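Local coordinates for hypothetical protein Ta0852 (Thermoplasma acidophilum, PDB 1YB2) that is of unproven function but probably transfers methyl groups from S-adenosyl-L-methionine to adenine in tRNA, at residues I28-D33 and H230-V235; I74-S79 and F264-S269; Y127-L132 and I161-T166. All blocks are in the same frame, centred on the assembly; numbering follows the deposited sequence.

Contact 1 of 3, residues I28-D33 and H230-V235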
ATOM      1  N   ILE A  28      -8.583  15.170  12.566  1.00 34.48           N
ATOM      2  CA  ILE A  28      -8.448  13.911  13.297  1.00 33.65           C
ATOM      3  C   ILE A  28      -7.657  14.112  14.602  1.00 32.73           C
ATOM      4  O   ILE A  28      -6.674  14.862  14.647  1.00 32.22           O
ATOM      5  CB  ILE A  28      -7.756  12.818  12.407  1.00 33.88           C
ATOM      6  CG1 ILE A  28      -8.475  12.639  11.059  1.00 35.01           C
ATOM      7  CG2 ILE A  28      -7.634  11.463  13.128  1.00 34.15           C
ATOM      8  CD1 ILE A  28      -9.990  12.416  11.145  1.00 36.52           C
ATOM      9  N   LEU A  29      -8.094  13.446  15.660  1.00 31.37           N
ATOM     10  CA  LEU A  29      -7.313  13.364  16.893  1.00 30.76           C
ATOM     11  C   LEU A  29      -6.781  11.931  17.043  1.00 30.81           C
ATOM     12  O   LEU A  29      -7.564  10.977  17.139  1.00 31.13           O
ATOM     13  CB  LEU A  29      -8.164  13.753  18.092  1.00 29.90           C
ATOM     14  CG  LEU A  29      -8.737  15.174  18.080  1.00 29.19           C
ATOM     15  CD1 LEU A  29      -9.604  15.392  19.283  1.00 28.40           C
ATOM     16  CD2 LEU A  29      -7.629  16.223  18.034  1.00 27.37           C
ATOM     17  N   VAL A  30      -5.466  11.776  17.033  1.00 30.41           N
ATOM     18  CA  VAL A  30      -4.866  10.441  17.057  1.00 31.19           C
ATOM     19  C   VAL A  30      -4.158  10.174  18.376  1.00 32.33           C
ATOM     20  O   VAL A  30      -3.845  11.106  19.121  1.00 32.04           O
ATOM     21  CB  VAL A  30      -3.875  10.213  15.872  1.00 30.88           C
ATOM     22  CG1 VAL A  30      -4.533  10.524  14.553  1.00 31.41           C
ATOM     23  CG2 VAL A  30      -2.587  11.045  16.023  1.00 32.05           C
ATOM     24  N   SER A  31      -3.900   8.896  18.659  1.00 33.06           N
ATOM     25  CA  SER A  31      -3.143   8.502  19.838  1.00 34.08           C
ATOM     26  C   SER A  31      -2.739   7.038  19.720  1.00 35.09           C
ATOM     27  O   SER A  31      -3.054   6.383  18.722  1.00 35.34           O
ATOM     28  CB  SER A  31      -3.947   8.740  21.121  1.00 33.56           C
ATOM     29  OG  SER A  31      -4.875   7.692  21.332  1.00 33.59           O
ATOM     30  N   GLU A  32      -2.038   6.542  20.736  1.00 36.40           N
ATOM     31  CA  GLU A  32      -1.652   5.135  20.805  1.00 38.51           C
ATOM     32  C   GLU A  32      -2.868   4.237  21.087  1.00 38.67           C
ATOM     33  O   GLU A  32      -2.762   3.019  20.978  1.00 38.70           O
ATOM     34  CB  GLU A  32      -0.515   4.891  21.824  1.00 38.06           C
ATOM     35  CG  GLU A  32       0.345   3.673  21.438  1.00 41.36           C
ATOM     36  CD  GLU A  32       1.467   3.275  22.423  1.00 42.17           C
ATOM     37  OE1 GLU A  32       2.318   4.140  22.794  1.00 45.76           O
ATOM     38  OE2 GLU A  32       1.529   2.055  22.767  1.00 46.37           O
ATOM     39  N   ASP A  33      -4.019   4.812  21.426  1.00 39.22           N
ATOM     40  CA  ASP A  33      -5.246   3.977  21.473  1.00 40.73           C
ATOM     41  C   ASP A  33      -6.535   4.557  20.873  1.00 40.66           C
ATOM     42  O   ASP A  33      -6.950   4.116  19.805  1.00 40.81           O
ATOM     43  CB  ASP A  33      -5.492   3.345  22.853  1.00 40.87           C
ATOM     44  CG  ASP A  33      -5.666   4.363  23.940  1.00 43.55           C
ATOM     45  OD1 ASP A  33      -4.853   5.304  23.991  1.00 46.08           O
ATOM     46  OD2 ASP A  33      -6.617   4.222  24.749  1.00 46.51           O
ATOM     47  N   HIS A 230       5.284  10.937  18.553  1.00 30.33           N
ATOM     48  CA  HIS A 230       4.302  10.210  19.351  1.00 29.17           C
ATOM     49  C   HIS A 230       4.023   8.864  18.671  1.00 27.85           C
ATOM     50  O   HIS A 230       3.622   8.838  17.517  1.00 26.19           O
ATOM     51  CB  HIS A 230       3.027  11.043  19.466  1.00 29.18           C
ATOM     52  CG  HIS A 230       2.008  10.450  20.377  1.00 32.53           C
ATOM     53  ND1 HIS A 230       2.001  10.688  21.735  1.00 36.74           N
ATOM     54  CD2 HIS A 230       0.983   9.600  20.133  1.00 34.79           C
ATOM     55  CE1 HIS A 230       1.004  10.016  22.286  1.00 39.05           C
ATOM     56  NE2 HIS A 230       0.371   9.351  21.335  1.00 37.59           N
ATOM     57  N   HIS A 231       4.269   7.761  19.385  1.00 27.43           N
ATOM     58  CA  HIS A 231       3.998   6.399  18.895  1.00 27.00           C
ATOM     59  C   HIS A 231       2.507   6.195  18.629  1.00 27.13           C
ATOM     60  O   HIS A 231       1.672   6.504  19.485  1.00 27.78           O
ATOM     61  CB  HIS A 231       4.522   5.369  19.904  1.00 26.60           C
ATOM     62  CG  HIS A 231       4.261   3.938  19.536  1.00 26.03           C
ATOM     63  ND1 HIS A 231       4.609   3.398  18.314  1.00 26.04           N
ATOM     64  CD2 HIS A 231       3.759   2.913  20.268  1.00 25.42           C
ATOM     65  CE1 HIS A 231       4.298   2.112  18.298  1.00 22.23           C
ATOM     66  NE2 HIS A 231       3.775   1.795  19.470  1.00 26.14           N
ATOM     67  N   LEU A 232       2.188   5.694  17.438  1.00 25.87           N
ATOM     68  CA  LEU A 232       0.807   5.434  17.034  1.00 27.06           C
ATOM     69  C   LEU A 232       0.549   3.953  17.218  1.00 27.39           C
ATOM     70  O   LEU A 232      -0.321   3.565  17.980  1.00 27.09           O
ATOM     71  CB  LEU A 232       0.567   5.842  15.573  1.00 27.58           C
ATOM     72  CG  LEU A 232       0.611   7.347  15.244  1.00 28.52           C
ATOM     73  CD1 LEU A 232       0.446   7.596  13.737  1.00 33.38           C
ATOM     74  CD2 LEU A 232      -0.448   8.102  16.010  1.00 30.77           C
ATOM     75  N   GLU A 233       1.329   3.135  16.519  1.00 27.28           N
ATOM     76  CA  GLU A 233       1.221   1.702  16.642  1.00 28.35           C
ATOM     77  C   GLU A 233       2.396   1.011  15.990  1.00 26.42           C
ATOM     78  O   GLU A 233       3.079   1.585  15.118  1.00 26.10           O
ATOM     79  CB  GLU A 233      -0.100   1.194  16.052  1.00 28.24           C
ATOM     80  CG  GLU A 233      -0.199   1.148  14.560  1.00 32.33           C
ATOM     81  CD  GLU A 233      -1.415   0.345  14.094  1.00 34.55           C
ATOM     82  OE1 GLU A 233      -2.093  -0.297  14.937  1.00 42.37           O
ATOM     83  OE2 GLU A 233      -1.685   0.346  12.872  1.00 44.10           O
ATOM     84  N   THR A 234       2.620  -0.214  16.434  1.00 25.92           N
ATOM     85  CA  THR A 234       3.629  -1.100  15.876  1.00 25.29           C
ATOM     86  C   THR A 234       2.931  -2.416  15.613  1.00 25.77           C
ATOM     87  O   THR A 234       2.191  -2.938  16.488  1.00 24.45           O
ATOM     88  CB  THR A 234       4.802  -1.336  16.847  1.00 24.91           C
ATOM     89  OG1 THR A 234       5.512  -0.122  17.045  1.00 25.55           O
ATOM     90  CG2 THR A 234       5.772  -2.363  16.296  1.00 24.46           C
ATOM     91  N   VAL A 235       3.155  -2.937  14.412  1.00 26.19           N
ATOM     92  CA  VAL A 235       2.613  -4.218  14.003  1.00 27.87           C
ATOM     93  C   VAL A 235       3.712  -5.215  13.644  1.00 28.98           C
ATOM     94  O   VAL A 235       4.766  -4.839  13.118  1.00 29.30           O
ATOM     95  CB  VAL A 235       1.636  -4.082  12.812  1.00 27.61           C
ATOM     96  CG1 VAL A 235       0.426  -3.190  13.212  1.00 29.44           C
ATOM     97  CG2 VAL A 235       2.331  -3.548  11.558  1.00 29.43           C
TER
HETATM   98  O   HOH W   1      -2.952   4.174  17.255  1.00 39.59           O
HETATM   99  O   HOH W   2       2.133   6.781  22.416  1.00 49.48           O
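Two waters, and no direct hydrogen bond, tie Ser31 and Glu32 to the carbonyls of Leu232 and His231. One water donates to Ser31 O (2.7 Å) and Leu232 O, two acceptors 4.0 Å apart that cannot bond to each other directly; the water supplies both hydrogens. The second donates to Glu32 OE1 and His231 O, so a carboxylate that would otherwise meet a carbonyl as one acceptor against another is joined to it. With CG anti to the backbone N (chi1 -152°) and an extended chain, Glu32 reaches across the backbone of His231 until OE1 lies 3.2 Å from His231 CD2 at the ring edge, carboxylate and imidazole planes turned 72° apart. Glu32 CA also makes a nearly straight CA-H...O contact with Leu232 O. Branched, apolar Val30 suits the buried side: its CG2 meets Leu232 CD2 at 3.6 Å, with Tyr82 touching both residues. Ser31 OG accepts from Asp33 N and is also bonded to Glu34 O and Lys71, which fixes the bend after the strand. That bend is an ST turn, and on the partner strand Leu232 and Glu233 both face Phe264 in a classic beta bulge of the methyltransferase sheet.

Contact 2 of 3, residues I74-S79 and F264-S269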
ATOM      1  N   ILE A  74      -2.979  13.770  19.595  1.00 26.74           N
ATOM      2  CA  ILE A  74      -2.239  14.615  18.646  1.00 26.15           C
ATOM      3  C   ILE A  74      -3.184  15.020  17.500  1.00 26.09           C
ATOM      4  O   ILE A  74      -3.902  14.172  16.936  1.00 25.68           O
ATOM      5  CB  ILE A  74      -0.959  13.918  18.098  1.00 25.54           C
ATOM      6  CG1 ILE A  74      -0.072  13.364  19.243  1.00 27.25           C
ATOM      7  CG2 ILE A  74      -0.150  14.856  17.187  1.00 24.01           C
ATOM      8  CD1 ILE A  74       0.286  14.405  20.356  1.00 25.90           C
ATOM      9  N   VAL A  75      -3.209  16.315  17.190  1.00 25.78           N
ATOM     10  CA  VAL A  75      -3.966  16.815  16.043  1.00 25.41           C
ATOM     11  C   VAL A  75      -3.308  16.400  14.727  1.00 25.54           C
ATOM     12  O   VAL A  75      -2.106  16.583  14.512  1.00 24.65           O
ATOM     13  CB  VAL A  75      -4.165  18.363  16.105  1.00 25.55           C
ATOM     14  CG1 VAL A  75      -4.986  18.848  14.913  1.00 25.94           C
ATOM     15  CG2 VAL A  75      -4.858  18.759  17.391  1.00 23.74           C
ATOM     16  N   SER A  76      -4.111  15.826  13.845  1.00 26.01           N
ATOM     17  CA  SER A  76      -3.628  15.448  12.535  1.00 27.09           C
ATOM     18  C   SER A  76      -4.609  15.868  11.415  1.00 27.63           C
ATOM     19  O   SER A  76      -5.821  15.960  11.632  1.00 27.39           O
ATOM     20  CB  SER A  76      -3.430  13.943  12.496  1.00 26.74           C
ATOM     21  OG  SER A  76      -2.939  13.525  11.246  1.00 27.83           O
ATOM     22  N   ASP A  77      -4.078  16.105  10.222  1.00 28.88           N
ATOM     23  CA  ASP A  77      -4.929  16.127   9.020  1.00 30.27           C
ATOM     24  C   ASP A  77      -5.392  14.697   8.744  1.00 29.85           C
ATOM     25  O   ASP A  77      -4.736  13.732   9.127  1.00 29.40           O
ATOM     26  CB  ASP A  77      -4.164  16.643   7.798  1.00 31.19           C
ATOM     27  CG  ASP A  77      -3.834  18.134   7.880  1.00 34.16           C
ATOM     28  OD1 ASP A  77      -4.554  18.908   8.553  1.00 37.20           O
ATOM     29  OD2 ASP A  77      -2.831  18.537   7.256  1.00 39.37           O
ATOM     30  N   PHE A  78      -6.521  14.553   8.057  1.00 29.81           N
ATOM     31  CA  PHE A  78      -6.954  13.232   7.630  1.00 29.28           C
ATOM     32  C   PHE A  78      -5.900  12.521   6.801  1.00 29.55           C
ATOM     33  O   PHE A  78      -5.225  13.136   5.988  1.00 29.99           O
ATOM     34  CB  PHE A  78      -8.257  13.276   6.822  1.00 29.29           C
ATOM     35  CG  PHE A  78      -8.700  11.921   6.371  1.00 28.74           C
ATOM     36  CD1 PHE A  78      -9.278  11.033   7.279  1.00 27.32           C
ATOM     37  CD2 PHE A  78      -8.483  11.505   5.064  1.00 28.53           C
ATOM     38  CE1 PHE A  78      -9.683   9.766   6.877  1.00 28.55           C
ATOM     39  CE2 PHE A  78      -8.877  10.258   4.654  1.00 27.62           C
ATOM     40  CZ  PHE A  78      -9.473   9.375   5.569  1.00 28.09           C
ATOM     41  N   SER A  79      -5.773  11.216   7.026  1.00 29.43           N
ATOM     42  CA  SER A  79      -4.954  10.340   6.202  1.00 30.04           C
ATOM     43  C   SER A  79      -5.685   9.005   6.189  1.00 28.86           C
ATOM     44  O   SER A  79      -6.324   8.658   7.190  1.00 28.38           O
ATOM     45  CB  SER A  79      -3.549  10.227   6.803  1.00 30.49           C
ATOM     46  OG  SER A  79      -2.902   9.040   6.404  1.00 34.30           O
ATOM     47  N   PHE A 264       4.799   3.009  13.407  1.00 24.13           N
ATOM     48  CA  PHE A 264       4.345   4.320  12.934  1.00 24.33           C
ATOM     49  C   PHE A 264       4.360   5.329  14.076  1.00 24.09           C
ATOM     50  O   PHE A 264       3.922   5.022  15.183  1.00 23.71           O
ATOM     51  CB  PHE A 264       2.913   4.236  12.390  1.00 24.87           C
ATOM     52  CG  PHE A 264       2.752   3.281  11.249  1.00 26.97           C
ATOM     53  CD1 PHE A 264       2.272   1.986  11.469  1.00 29.15           C
ATOM     54  CD2 PHE A 264       3.101   3.664   9.950  1.00 28.92           C
ATOM     55  CE1 PHE A 264       2.120   1.078  10.405  1.00 30.96           C
ATOM     56  CE2 PHE A 264       2.953   2.765   8.868  1.00 30.41           C
ATOM     57  CZ  PHE A 264       2.460   1.479   9.098  1.00 29.64           C
ATOM     58  N   ALA A 265       4.826   6.539  13.788  1.00 23.44           N
ATOM     59  CA  ALA A 265       4.892   7.614  14.779  1.00 23.75           C
ATOM     60  C   ALA A 265       4.522   8.939  14.113  1.00 24.03           C
ATOM     61  O   ALA A 265       4.799   9.146  12.917  1.00 22.96           O
ATOM     62  CB  ALA A 265       6.300   7.683  15.388  1.00 23.93           C
ATOM     63  N   ILE A 266       3.879   9.820  14.869  1.00 23.37           N
ATOM     64  CA  ILE A 266       3.554  11.174  14.381  1.00 22.68           C
ATOM     65  C   ILE A 266       4.435  12.252  15.032  1.00 22.93           C
ATOM     66  O   ILE A 266       4.631  12.243  16.242  1.00 22.08           O
ATOM     67  CB  ILE A 266       2.020  11.482  14.555  1.00 22.26           C
ATOM     68  CG1 ILE A 266       1.613  12.824  13.930  1.00 22.87           C
ATOM     69  CG2 ILE A 266       1.560  11.337  16.044  1.00 22.48           C
ATOM     70  CD1 ILE A 266       0.092  12.969  13.775  1.00 22.73           C
ATOM     71  N   LYS A 267       4.976  13.168  14.215  1.00 23.44           N
ATOM     72  CA  LYS A 267       5.732  14.330  14.708  1.00 23.50           C
ATOM     73  C   LYS A 267       4.825  15.336  15.431  1.00 24.00           C
ATOM     74  O   LYS A 267       3.830  15.829  14.870  1.00 23.83           O
ATOM     75  CB  LYS A 267       6.455  15.036  13.539  1.00 23.70           C
ATOM     76  CG  LYS A 267       7.201  16.340  13.921  1.00 23.33           C
ATOM     77  CD  LYS A 267       8.473  16.053  14.721  1.00 23.91           C
ATOM     78  CE  LYS A 267       9.088  17.354  15.292  1.00 25.46           C
ATOM     79  NZ  LYS A 267       9.547  18.268  14.184  1.00 27.34           N
ATOM     80  N   LYS A 268       5.195  15.675  16.665  1.00 23.78           N
ATOM     81  CA  LYS A 268       4.472  16.702  17.418  1.00 24.63           C
ATOM     82  C   LYS A 268       4.994  18.082  17.074  1.00 24.56           C
ATOM     83  O   LYS A 268       6.178  18.234  16.796  1.00 24.23           O
ATOM     84  CB  LYS A 268       4.584  16.431  18.913  1.00 24.43           C
ATOM     85  CG  LYS A 268       3.971  15.090  19.292  1.00 25.71           C
ATOM     86  CD  LYS A 268       4.057  14.804  20.802  1.00 26.48           C
ATOM     87  CE  LYS A 268       5.491  14.676  21.246  1.00 28.30           C
ATOM     88  NZ  LYS A 268       5.562  14.280  22.676  1.00 31.55           N
ATOM     89  N   SER A 269       4.120  19.091  17.100  1.00 23.58           N
ATOM     90  CA  SER A 269       4.558  20.467  16.896  1.00 23.31           C
ATOM     91  C   SER A 269       5.343  21.024  18.089  1.00 23.91           C
ATOM     92  O   SER A 269       6.086  21.995  17.948  1.00 23.64           O
ATOM     93  CB  SER A 269       3.347  21.380  16.617  1.00 23.70           C
ATOM     94  OG  SER A 269       2.508  21.456  17.764  1.00 22.59           O
TER
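Ile74 and Ile266 carry the apolar part of this contact, their side chains sliding past each other in opposite directions. Ile74 CG2 lies 3.9 Å from Ile266 CD1, while Ile266 CG2 sits against both CG1 and CG2 of Ile74, so each residue offers more than one branch to the other. Because Ile266 CG1 is anti to its backbone nitrogen (chi1 -174°), CD1 is carried outward to the far strand, where it also reaches Ser76 CB at 3.9 Å. Beta-branched isoleucine fits both strands well, being at ease in extended backbone and broad enough to fill a buried interface.

The strands beneath these side chains, 74-76 and 264-267, run almost perpendicular, at 88°, with their axes 8.7 Å apart at closest approach. This is face packing of two separate beta-sheets: the first belongs to the N-terminal FKBP-like region, the second to the methyltransferase domain. Val30, from the strand beside 74-76, and Leu232, from the strand beside 264-267, join the same apolar layer, with the His230 ring packed against both isoleucines.

A lysine adds its aliphatic portion. Lys268 crosses Ile74 at about a right angle, and its CD comes to 3.8 Å from Ile74 CD1; the methylenes do the touching while the amine leads away, which is how a lysine can serve at the margin of a core.

Among polar groups, Ser76 OG donates to Asp77 O at 2.8 Å, from 19° off the carbonyl plane. Serine suits the place: its CB lies against Ile266 CD1, and its hydroxyl is bonded locally, where the strand ends.

Contact 3 of 3, residues Y127-L132 and I161-T166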
ATOM      1  N   TYR A 127       7.676   1.904  -5.338  1.00 23.21           N
ATOM      2  CA  TYR A 127       6.319   2.213  -4.910  1.00 24.46           C
ATOM      3  C   TYR A 127       6.077   3.703  -4.655  1.00 24.05           C
ATOM      4  O   TYR A 127       5.000   4.218  -4.973  1.00 24.41           O
ATOM      5  CB  TYR A 127       5.943   1.429  -3.647  1.00 26.19           C
ATOM      6  CG  TYR A 127       5.620  -0.002  -3.922  1.00 27.52           C
ATOM      7  CD1 TYR A 127       6.551  -1.002  -3.636  1.00 30.47           C
ATOM      8  CD2 TYR A 127       4.379  -0.368  -4.472  1.00 29.89           C
ATOM      9  CE1 TYR A 127       6.258  -2.340  -3.877  1.00 30.72           C
ATOM     10  CE2 TYR A 127       4.079  -1.721  -4.728  1.00 31.95           C
ATOM     11  CZ  TYR A 127       5.028  -2.687  -4.425  1.00 30.30           C
ATOM     12  OH  TYR A 127       4.768  -4.028  -4.646  1.00 32.99           O
ATOM     13  N   ILE A 128       7.057   4.375  -4.055  1.00 23.26           N
ATOM     14  CA  ILE A 128       6.943   5.808  -3.762  1.00 23.42           C
ATOM     15  C   ILE A 128       6.820   6.589  -5.071  1.00 23.60           C
ATOM     16  O   ILE A 128       5.907   7.412  -5.232  1.00 23.40           O
ATOM     17  CB  ILE A 128       8.146   6.310  -2.915  1.00 23.67           C
ATOM     18  CG1 ILE A 128       8.096   5.706  -1.493  1.00 24.52           C
ATOM     19  CG2 ILE A 128       8.189   7.840  -2.857  1.00 24.12           C
ATOM     20  CD1 ILE A 128       9.431   5.816  -0.725  1.00 23.91           C
ATOM     21  N   LEU A 129       7.721   6.320  -6.017  1.00 23.15           N
ATOM     22  CA  LEU A 129       7.696   7.055  -7.288  1.00 23.78           C
ATOM     23  C   LEU A 129       6.427   6.807  -8.097  1.00 24.48           C
ATOM     24  O   LEU A 129       5.906   7.725  -8.736  1.00 23.88           O
ATOM     25  CB  LEU A 129       8.931   6.754  -8.138  1.00 23.31           C
ATOM     26  CG  LEU A 129      10.288   7.271  -7.650  1.00 23.21           C
ATOM     27  CD1 LEU A 129      11.348   7.063  -8.740  1.00 23.44           C
ATOM     28  CD2 LEU A 129      10.251   8.735  -7.246  1.00 23.25           C
ATOM     29  N   TYR A 130       5.926   5.572  -8.067  1.00 25.33           N
ATOM     30  CA  TYR A 130       4.681   5.248  -8.760  1.00 26.51           C
ATOM     31  C   TYR A 130       3.518   6.056  -8.175  1.00 26.54           C
ATOM     32  O   TYR A 130       2.704   6.604  -8.914  1.00 27.48           O
ATOM     33  CB  TYR A 130       4.402   3.744  -8.676  1.00 27.54           C
ATOM     34  CG  TYR A 130       3.422   3.209  -9.715  1.00 28.94           C
ATOM     35  CD1 TYR A 130       3.803   3.036 -11.044  1.00 30.25           C
ATOM     36  CD2 TYR A 130       2.118   2.852  -9.350  1.00 29.52           C
ATOM     37  CE1 TYR A 130       2.903   2.517 -11.989  1.00 32.29           C
ATOM     38  CE2 TYR A 130       1.215   2.335 -10.287  1.00 31.28           C
ATOM     39  CZ  TYR A 130       1.615   2.168 -11.590  1.00 31.27           C
ATOM     40  OH  TYR A 130       0.722   1.665 -12.505  1.00 33.93           O
ATOM     41  N   ALA A 131       3.459   6.136  -6.853  1.00 26.51           N
ATOM     42  CA  ALA A 131       2.406   6.875  -6.148  1.00 27.15           C
ATOM     43  C   ALA A 131       2.495   8.393  -6.357  1.00 27.84           C
ATOM     44  O   ALA A 131       1.464   9.065  -6.527  1.00 27.77           O
ATOM     45  CB  ALA A 131       2.419   6.526  -4.660  1.00 26.84           C
ATOM     46  N   LEU A 132       3.721   8.926  -6.354  1.00 27.72           N
ATOM     47  CA  LEU A 132       3.949  10.343  -6.591  1.00 28.70           C
ATOM     48  C   LEU A 132       3.525  10.766  -7.987  1.00 29.04           C
ATOM     49  O   LEU A 132       3.091  11.897  -8.173  1.00 29.67           O
ATOM     50  CB  LEU A 132       5.416  10.725  -6.360  1.00 28.19           C
ATOM     51  CG  LEU A 132       5.909  10.740  -4.913  1.00 29.48           C
ATOM     52  CD1 LEU A 132       7.418  11.081  -4.922  1.00 28.27           C
ATOM     53  CD2 LEU A 132       5.113  11.726  -4.013  1.00 28.23           C
ATOM     54  N   ILE A 161      13.666   9.614 -13.024  1.00 26.65           N
ATOM     55  CA  ILE A 161      14.085   9.879 -11.645  1.00 26.01           C
ATOM     56  C   ILE A 161      14.478  11.348 -11.434  1.00 25.24           C
ATOM     57  O   ILE A 161      15.247  11.692 -10.524  1.00 24.01           O
ATOM     58  CB  ILE A 161      15.173   8.884 -11.159  1.00 26.26           C
ATOM     59  CG1 ILE A 161      16.381   8.892 -12.095  1.00 27.43           C
ATOM     60  CG2 ILE A 161      14.578   7.460 -11.026  1.00 26.60           C
ATOM     61  CD1 ILE A 161      17.569   8.177 -11.521  1.00 30.19           C
ATOM     62  N   GLY A 162      13.907  12.209 -12.276  1.00 24.94           N
ATOM     63  CA  GLY A 162      14.153  13.641 -12.223  1.00 24.94           C
ATOM     64  C   GLY A 162      13.674  14.297 -10.941  1.00 24.55           C
ATOM     65  O   GLY A 162      14.166  15.359 -10.584  1.00 24.30           O
ATOM     66  N   ASN A 163      12.714  13.669 -10.256  1.00 24.49           N
ATOM     67  CA  ASN A 163      12.243  14.130  -8.942  1.00 24.29           C
ATOM     68  C   ASN A 163      12.855  13.380  -7.761  1.00 24.35           C
ATOM     69  O   ASN A 163      12.307  13.389  -6.652  1.00 23.90           O
ATOM     70  CB  ASN A 163      10.700  14.149  -8.870  1.00 24.48           C
ATOM     71  CG  ASN A 163      10.055  12.733  -8.930  1.00 24.71           C
ATOM     72  OD1 ASN A 163       8.956  12.533  -8.416  1.00 26.91           O
ATOM     73  ND2 ASN A 163      10.727  11.781  -9.558  1.00 23.54           N
ATOM     74  N   VAL A 164      13.993  12.733  -8.000  1.00 24.31           N
ATOM     75  CA  VAL A 164      14.725  12.038  -6.938  1.00 23.87           C
ATOM     76  C   VAL A 164      16.054  12.732  -6.642  1.00 24.13           C
ATOM     77  O   VAL A 164      16.793  13.102  -7.551  1.00 23.53           O
ATOM     78  CB  VAL A 164      14.965  10.537  -7.265  1.00 23.91           C
ATOM     79  CG1 VAL A 164      15.676   9.841  -6.117  1.00 23.02           C
ATOM     80  CG2 VAL A 164      13.638   9.823  -7.557  1.00 22.23           C
ATOM     81  N   ARG A 165      16.336  12.905  -5.350  1.00 24.75           N
ATOM     82  CA  ARG A 165      17.619  13.421  -4.878  1.00 25.61           C
ATOM     83  C   ARG A 165      18.254  12.390  -3.950  1.00 24.78           C
ATOM     84  O   ARG A 165      17.546  11.681  -3.226  1.00 24.62           O
ATOM     85  CB  ARG A 165      17.425  14.772  -4.181  1.00 25.75           C
ATOM     86  CG  ARG A 165      17.140  15.898  -5.188  1.00 26.81           C
ATOM     87  CD  ARG A 165      17.016  17.275  -4.513  1.00 28.27           C
ATOM     88  NE  ARG A 165      18.294  17.775  -3.979  1.00 31.86           N
ATOM     89  CZ  ARG A 165      19.264  18.340  -4.699  1.00 33.80           C
ATOM     90  NH1 ARG A 165      19.139  18.507  -6.008  1.00 35.04           N
ATOM     91  NH2 ARG A 165      20.378  18.744  -4.102  1.00 34.51           N
ATOM     92  N   THR A 166      19.575  12.266  -4.003  1.00 24.08           N
ATOM     93  CA  THR A 166      20.261  11.291  -3.161  1.00 24.09           C
ATOM     94  C   THR A 166      21.362  11.926  -2.328  1.00 24.37           C
ATOM     95  O   THR A 166      22.039  12.870  -2.763  1.00 22.94           O
ATOM     96  CB  THR A 166      20.903  10.131  -3.971  1.00 24.34           C
ATOM     97  OG1 THR A 166      21.948  10.654  -4.786  1.00 23.40           O
ATOM     98  CG2 THR A 166      19.868   9.390  -4.832  1.00 23.92           C
TER
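Leu129 holds CG anti to its own carbonyl carbon (chi1 -69°), a common choice on a helix, and with chi2 at -171° CD1 continues the chain away from the helix, presenting the methyl fork to the turn at 161-164. Val164 has CG1 anti to the backbone nitrogen (chi1 -178°), leaving CG2 to face the helix. The two side chains cross at about a right angle, and Val164 CG2 rests in the fork of the leucine, 3.6 Å from Leu129 CD2 and 3.8 Å from Leu129 CD1. Leu129 CD1 also reaches Ile161 CG2 at 4.0 Å, whereas the longer branch of that isoleucine leads away from the helix.

The side chain of Asn163 lies alongside both Leu129 and, one helical turn on, Leu132. Ile161 and Asn163 are the first and third residues of a type I beta turn, closed by Val164 N donating to Ile161 O at 3.0 Å. The turn delivers the chain into strand 164-167, an outermost strand of the methyltransferase sheet within this chain.

Leu138 of the neighbouring strand and Tyr159 also touch Leu129, while Met152 of helix 145-156 packs on Val164. Helix 123-132 packs over strands 113-117 and 137-141 of the Rossmann-like sheet and here reaches the loop leading into its edge strand; the Val164 side chain is about 10 Å from that of Glu142, a predicted S-adenosyl-L-methionine-binding residue. With no hydrogen bond or ion pair across the two segments, the contact depends on methyl groups meeting by shape, so the hydrophobic effect and dispersion forces probably supply most of its stability.

Contacts 1 and 2 are neighbours, their centres about 8 Å apart, and both join the same pair of sheets: strands 28-30 and 71-76 lie side by side in the N-terminal one, strands 229-242 and 258-267 in the methyltransferase-like one. His230 N and Ile266 O probably hydrogen-bond, linking the two directly. Their segments alternate along the chain, so the N-terminal region is fastened twice to the last strands of that second sheet. Contact 3 falls within the long span between the segments of both. It lies at the opposite edge of that sheet, its centre about 27 Å from contact 1's and about 23 Å from contact 2's; contacts 1 and 3 both touch the second subunit.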